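Pili retraction protein PilT (Thermus thermophilus, PDB 5FL3) probably works as an ATP-binding and ATP-hydrolysing motor of the secretion ATPase family that retracts type IV pili. Local coordinates at residues His28-Ala33 against Leu95-Ser100; Val104-Ser109 against Glu169-Phe174. All coordinates share one frame; numbering follows the deposited sequence.

Contact 1 (His28-Ala33 against Leu95-Ser100); sequences HLQAGA and LRQRGS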
loop_
_atom_site.group_PDB
_atom_site.type_symbol
_atom_site.label_atom_id
_atom_site.label_comp_id
_atom_site.label_asym_id
_atom_site.label_seq_id
_atom_site.Cartn_x
_atom_site.Cartn_y
_atom_site.Cartn_z
ATOM N N HIS A 28 15.125 5.196 -12.394
ATOM C CA HIS A 28 14.846 5.293 -13.814
ATOM C C HIS A 28 16.122 5.558 -14.620
ATOM O O HIS A 28 16.804 6.560 -14.412
ATOM C CB HIS A 28 13.815 6.392 -14.061
ATOM C CG HIS A 28 12.448 6.059 -13.540
ATOM N ND1 HIS A 28 12.157 5.997 -12.193
ATOM C CD2 HIS A 28 11.299 5.745 -14.185
ATOM C CE1 HIS A 28 10.888 5.678 -12.030
ATOM N NE2 HIS A 28 10.343 5.529 -13.224
ATOM N N LEU A 29 16.438 4.638 -15.526
ATOM C CA LEU A 29 17.572 4.754 -16.451
ATOM C C LEU A 29 17.076 4.801 -17.910
ATOM O O LEU A 29 16.760 3.764 -18.515
ATOM C CB LEU A 29 18.548 3.589 -16.228
ATOM C CG LEU A 29 19.094 3.571 -14.788
ATOM C CD1 LEU A 29 20.113 2.474 -14.532
ATOM C CD2 LEU A 29 19.683 4.941 -14.434
ATOM N N GLN A 30 16.991 6.013 -18.455
ATOM C CA GLN A 30 16.407 6.243 -19.769
ATOM C C GLN A 30 17.309 7.123 -20.633
ATOM O O GLN A 30 17.826 8.132 -20.156
ATOM C CB GLN A 30 15.033 6.906 -19.642
ATOM C CG GLN A 30 13.985 6.122 -18.898
ATOM C CD GLN A 30 13.535 4.867 -19.642
ATOM O OE1 GLN A 30 13.967 4.602 -20.763
ATOM N NE2 GLN A 30 12.665 4.091 -19.014
ATOM N N ALA A 31 17.464 6.764 -21.904
ATOM C CA ALA A 31 18.293 7.549 -22.816
ATOM C C ALA A 31 17.792 8.991 -22.946
ATOM O O ALA A 31 16.594 9.237 -23.123
ATOM C CB ALA A 31 18.361 6.878 -24.201
ATOM N N GLY A 32 18.716 9.944 -22.850
ATOM C CA GLY A 32 18.377 11.341 -23.029
ATOM C C GLY A 32 18.099 12.057 -21.725
ATOM O O GLY A 32 17.870 13.266 -21.704
ATOM N N ALA A 33 18.104 11.308 -20.630
ATOM C CA ALA A 33 17.934 11.889 -19.312
ATOM C C ALA A 33 19.080 11.462 -18.419
ATOM O O ALA A 33 19.775 10.497 -18.700
ATOM C CB ALA A 33 16.626 11.477 -18.716
ATOM N N LEU A 95 13.089 -2.196 -20.850
ATOM C CA LEU A 95 12.169 -1.891 -21.938
ATOM C C LEU A 95 12.943 -1.376 -23.138
ATOM O O LEU A 95 14.159 -1.200 -23.070
ATOM C CB LEU A 95 11.129 -0.864 -21.491
ATOM C CG LEU A 95 11.717 0.414 -20.885
ATOM C CD1 LEU A 95 11.468 1.581 -21.815
ATOM C CD2 LEU A 95 11.181 0.707 -19.507
ATOM N N ARG A 96 12.222 -1.162 -24.234
ATOM C CA ARG A 96 12.728 -0.499 -25.439
ATOM C C ARG A 96 11.900 0.738 -25.691
ATOM O O ARG A 96 10.679 0.681 -25.638
ATOM C CB ARG A 96 12.658 -1.419 -26.654
ATOM C CG ARG A 96 13.466 -2.697 -26.490
ATOM C CD ARG A 96 13.062 -3.768 -27.498
ATOM N NE ARG A 96 13.931 -4.938 -27.414
ATOM C CZ ARG A 96 15.175 -4.976 -27.886
ATOM N NH1 ARG A 96 15.693 -3.900 -28.484
ATOM N NH2 ARG A 96 15.907 -6.083 -27.756
ATOM N N GLN A 97 12.541 1.868 -25.941
ATOM C CA GLN A 97 11.778 3.048 -26.301
ATOM C C GLN A 97 12.597 3.901 -27.250
ATOM O O GLN A 97 13.769 4.197 -26.991
ATOM C CB GLN A 97 11.353 3.822 -25.045
ATOM C CG GLN A 97 12.469 4.448 -24.247
ATOM C CD GLN A 97 12.792 5.853 -24.726
ATOM O OE1 GLN A 97 11.979 6.504 -25.359
ATOM N NE2 GLN A 97 13.981 6.322 -24.409
ATOM N N ARG A 98 11.975 4.256 -28.371
ATOM C CA ARG A 98 12.616 5.034 -29.432
ATOM C C ARG A 98 13.971 4.456 -29.852
ATOM O O ARG A 98 14.974 5.174 -29.973
ATOM C CB ARG A 98 12.743 6.497 -29.003
ATOM C CG ARG A 98 11.380 7.184 -28.946
ATOM C CD ARG A 98 11.473 8.636 -28.561
ATOM N NE ARG A 98 12.493 9.328 -29.332
ATOM C CZ ARG A 98 12.823 10.603 -29.154
ATOM N NH1 ARG A 98 12.191 11.329 -28.229
ATOM N NH2 ARG A 98 13.779 11.151 -29.903
ATOM N N GLY A 99 13.978 3.143 -30.065
ATOM C CA GLY A 99 15.142 2.433 -30.557
ATOM C C GLY A 99 16.153 2.135 -29.470
ATOM O O GLY A 99 17.228 1.585 -29.724
ATOM N N SER A 100 15.804 2.485 -28.243
ATOM C CA SER A 100 16.802 2.451 -27.196
ATOM C C SER A 100 16.324 1.665 -25.994
ATOM O O SER A 100 15.115 1.615 -25.722
ATOM C CB SER A 100 17.167 3.873 -26.793
ATOM O OG SER A 100 18.020 3.834 -25.682
HETATM O O HOH W 1 15.820 4.639 -22.697
#
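The two flat groups here are the carboxamides of Q30 and Q97, whose planes stand 83° apart, so that neither amide stacks on the other. Oxygen OE1 of Q30 looks toward the Q97 chain, 3.8 Å from Q97 CG, while its NE2 end approaches the methyl groups of L95, with Q30 NE2 to L95 CD2 at 3.7 Å. The setting is one end of the strands of an antiparallel sheet in the N-terminal domain: residues 95-100 form the close of a beta hairpin, with a type I' turn from Q97 to S100 joining strands 88-97 and 100-108. Strand 26-30 runs on the other flank of strand 100-108, so Q30 reaches across that strand to L95 and Q97, and V104 touches both Q30 and L95.

It is a case of polar ends meeting through water. No direct hydrogen bond joins the two segments; instead one water donates to Q30 OE1, at 2.7 Å from its oxygen. The same water accepts from A31 N and from Q97 NE2. Three bonds hold the water, and the bonds to it favour the modelled rotation of both amides. Q97 can offer NE2 because its CG sits between the backbone N and the carbonyl carbon (chi1 66°) and the chain then bends, turning the amide toward 28-33.

Beyond the water, A31 lies in a type II turn that runs from Q30 to A33. P53, at the start of helix 53-63, touches both A31 and S100, and beside it A31 CB lies 3.4 Å from S100 OG.

Contact 2 (Val104-Ser109 against Glu169-Phe174); sequences VMRVVS and EDPIEF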
loop_
_atom_site.group_PDB
_atom_site.type_symbol
_atom_site.label_atom_id
_atom_site.label_comp_id
_atom_site.label_asym_id
_atom_site.label_seq_id
_atom_site.Cartn_x
_atom_site.Cartn_y
_atom_site.Cartn_z
ATOM N N VAL A 104 13.956 0.318 -15.529
ATOM C CA VAL A 104 13.302 0.810 -14.329
ATOM C C VAL A 104 13.518 -0.204 -13.229
ATOM O O VAL A 104 13.110 -1.354 -13.347
ATOM C CB VAL A 104 11.795 1.064 -14.522
ATOM C CG1 VAL A 104 11.193 1.516 -13.208
ATOM C CG2 VAL A 104 11.562 2.119 -15.596
ATOM N N MET A 105 14.188 0.229 -12.170
ATOM C CA MET A 105 14.535 -0.652 -11.076
ATOM C C MET A 105 13.758 -0.263 -9.828
ATOM O O MET A 105 13.772 0.912 -9.436
ATOM C CB MET A 105 16.028 -0.579 -10.821
ATOM C CG MET A 105 16.818 -0.648 -12.095
ATOM S SD MET A 105 18.584 -0.673 -11.789
ATOM C CE MET A 105 18.738 -2.079 -10.687
ATOM N N ARG A 106 13.068 -1.228 -9.221
ATOM C CA ARG A 106 12.380 -0.981 -7.945
ATOM C C ARG A 106 13.113 -1.632 -6.766
ATOM O O ARG A 106 13.488 -2.809 -6.824
ATOM C CB ARG A 106 10.942 -1.492 -8.005
ATOM C CG ARG A 106 10.172 -1.315 -6.709
ATOM C CD ARG A 106 8.750 -1.822 -6.871
ATOM N NE ARG A 106 8.753 -3.174 -7.428
ATOM C CZ ARG A 106 8.876 -4.283 -6.700
ATOM N NH1 ARG A 106 8.996 -4.198 -5.376
ATOM N NH2 ARG A 106 8.880 -5.474 -7.293
ATOM N N VAL A 107 13.331 -0.879 -5.697
ATOM C CA VAL A 107 13.967 -1.477 -4.527
ATOM C C VAL A 107 12.956 -2.280 -3.711
ATOM O O VAL A 107 11.922 -1.755 -3.338
ATOM C CB VAL A 107 14.613 -0.420 -3.618
ATOM C CG1 VAL A 107 15.360 -1.099 -2.447
ATOM C CG2 VAL A 107 15.544 0.483 -4.427
ATOM N N VAL A 108 13.243 -3.558 -3.470
ATOM C CA VAL A 108 12.434 -4.395 -2.578
ATOM C C VAL A 108 13.032 -4.247 -1.191
ATOM O O VAL A 108 14.117 -4.763 -0.944
ATOM C CB VAL A 108 12.448 -5.900 -3.001
ATOM C CG1 VAL A 108 11.369 -6.690 -2.277
ATOM C CG2 VAL A 108 12.305 -6.056 -4.519
ATOM N N SER A 109 12.382 -3.531 -0.283
ATOM C CA SER A 109 13.037 -3.312 1.004
ATOM C C SER A 109 12.781 -4.428 1.998
ATOM O O SER A 109 11.731 -5.076 1.988
ATOM C CB SER A 109 12.617 -1.996 1.647
ATOM O OG SER A 109 13.553 -1.643 2.678
ATOM N N GLU A 169 0.646 -10.900 -3.644
ATOM C CA GLU A 169 1.191 -9.568 -3.908
ATOM C C GLU A 169 1.529 -9.400 -5.358
ATOM O O GLU A 169 1.950 -10.355 -6.024
ATOM C CB GLU A 169 2.450 -9.301 -3.060
ATOM C CG GLU A 169 2.158 -9.219 -1.570
ATOM C CD GLU A 169 3.376 -8.947 -0.730
ATOM O OE1 GLU A 169 3.813 -7.772 -0.690
ATOM O OE2 GLU A 169 3.878 -9.912 -0.101
ATOM N N ASP A 170 1.355 -8.166 -5.829
ATOM C CA ASP A 170 1.631 -7.831 -7.211
ATOM C C ASP A 170 2.157 -6.402 -7.340
ATOM O O ASP A 170 1.373 -5.469 -7.567
ATOM C CB ASP A 170 0.369 -8.009 -8.058
ATOM C CG ASP A 170 0.626 -7.800 -9.531
ATOM O OD1 ASP A 170 1.810 -7.741 -9.925
ATOM O OD2 ASP A 170 -0.351 -7.722 -10.299
ATOM N N PRO A 171 3.481 -6.225 -7.178
ATOM C CA PRO A 171 4.486 -7.248 -6.819
ATOM C C PRO A 171 4.765 -7.286 -5.295
ATOM O O PRO A 171 4.138 -6.532 -4.546
ATOM C CB PRO A 171 5.731 -6.767 -7.570
ATOM C CG PRO A 171 5.621 -5.245 -7.429
ATOM C CD PRO A 171 4.116 -4.906 -7.371
ATOM N N ILE A 172 5.691 -8.126 -4.843
ATOM C CA ILE A 172 6.104 -8.083 -3.435
ATOM C C ILE A 172 6.916 -6.823 -3.192
ATOM O O ILE A 172 7.940 -6.626 -3.843
ATOM C CB ILE A 172 6.952 -9.301 -3.014
ATOM C CG1 ILE A 172 6.155 -10.588 -3.149
ATOM C CG2 ILE A 172 7.419 -9.139 -1.576
ATOM C CD1 ILE A 172 6.950 -11.807 -2.873
ATOM N N GLU A 173 6.454 -5.979 -2.268
ATOM C CA GLU A 173 7.085 -4.688 -2.003
ATOM C C GLU A 173 8.033 -4.774 -0.810
ATOM O O GLU A 173 9.072 -4.125 -0.784
ATOM C CB GLU A 173 6.024 -3.597 -1.762
ATOM C CG GLU A 173 5.082 -3.288 -2.959
ATOM C CD GLU A 173 5.783 -2.555 -4.100
ATOM O OE1 GLU A 173 6.982 -2.203 -3.926
ATOM O OE2 GLU A 173 5.146 -2.343 -5.175
ATOM N N PHE A 174 7.664 -5.586 0.171
ATOM C CA PHE A 174 8.475 -5.814 1.366
ATOM C C PHE A 174 8.737 -7.297 1.569
ATOM O O PHE A 174 7.830 -8.116 1.388
ATOM C CB PHE A 174 7.780 -5.250 2.598
ATOM C CG PHE A 174 7.769 -3.765 2.644
ATOM C CD1 PHE A 174 8.823 -3.072 3.222
ATOM C CD2 PHE A 174 6.714 -3.052 2.103
ATOM C CE1 PHE A 174 8.818 -1.698 3.261
ATOM C CE2 PHE A 174 6.704 -1.681 2.137
ATOM C CZ PHE A 174 7.756 -0.999 2.713
#
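R106 reaches out from strand 100-108 to meet the loop that follows strand 164-169, and its guanidinium group makes the densest part of the contact. The chain leaves the strand extended, with CG anti to the backbone N (chi1 178°), and bends only at chi3. This lays one guanidinium face under P171, whose CG stands 3.2 Å above the plane and is displaced toward the rim, close to NH2. A cis peptide bond precedes that proline. NH1 serves two acceptors: it hydrogen-bonds to I172 O at 3.1 Å, from a position 33° out of the carbonyl plane, and it forms a salt bridge to E173 OE1 at 3.2 Å. The bond within the salt bridge is weak, and the carboxylate is turned 72° from the guanidinium, so the pair does not meet as two parallel plates. The CB of E173 points away from the strand, and a bend at chi2 brings the carboxylate back to R106. Nearby, the buried V108 sets CG1 3.8 Å from both I172 O and E173 O.

Toward S109 the packing slackens. A single beta bridge pairs S109 with F174, but S109 N to E173 O is a weak bond of 3.4 Å. Beside it lies a CA-H...O contact, F174 CA to S109 O at 3.4 Å, and the side chains touch only loosely, S109 CB against F174 CE1 at 4.1 Å.

Behind the loop, E173 touches S147 and F174 touches T148, both ADP-binding residues of helix 146-160. The EDPIE sequence belongs to the Asp box of secretion ATPases, here joined to the end of the N-terminal domain beside the nucleotide site.

Overall arrangement
Taken together, the two contacts show how one strand can serve quite different neighbours. Contact 1 is a surface contact confined to the N-terminal sheet, its centre about 28 Å from the centre of the chain. Contact 2 is partly buried, its centre about 11 Å from the centre of the chain, and joins the same sheet to the ATPase part. Strand 100-108 links them: it is the second arm of the hairpin of contact 1, its early part adjoins that contact, and its far end carries contact 2. The outer contact is made by neutral amides and a water, away from the nucleotide. An arginine, a glutamate and backbone carbonyls hold the inner one, next to ADP-binding residues.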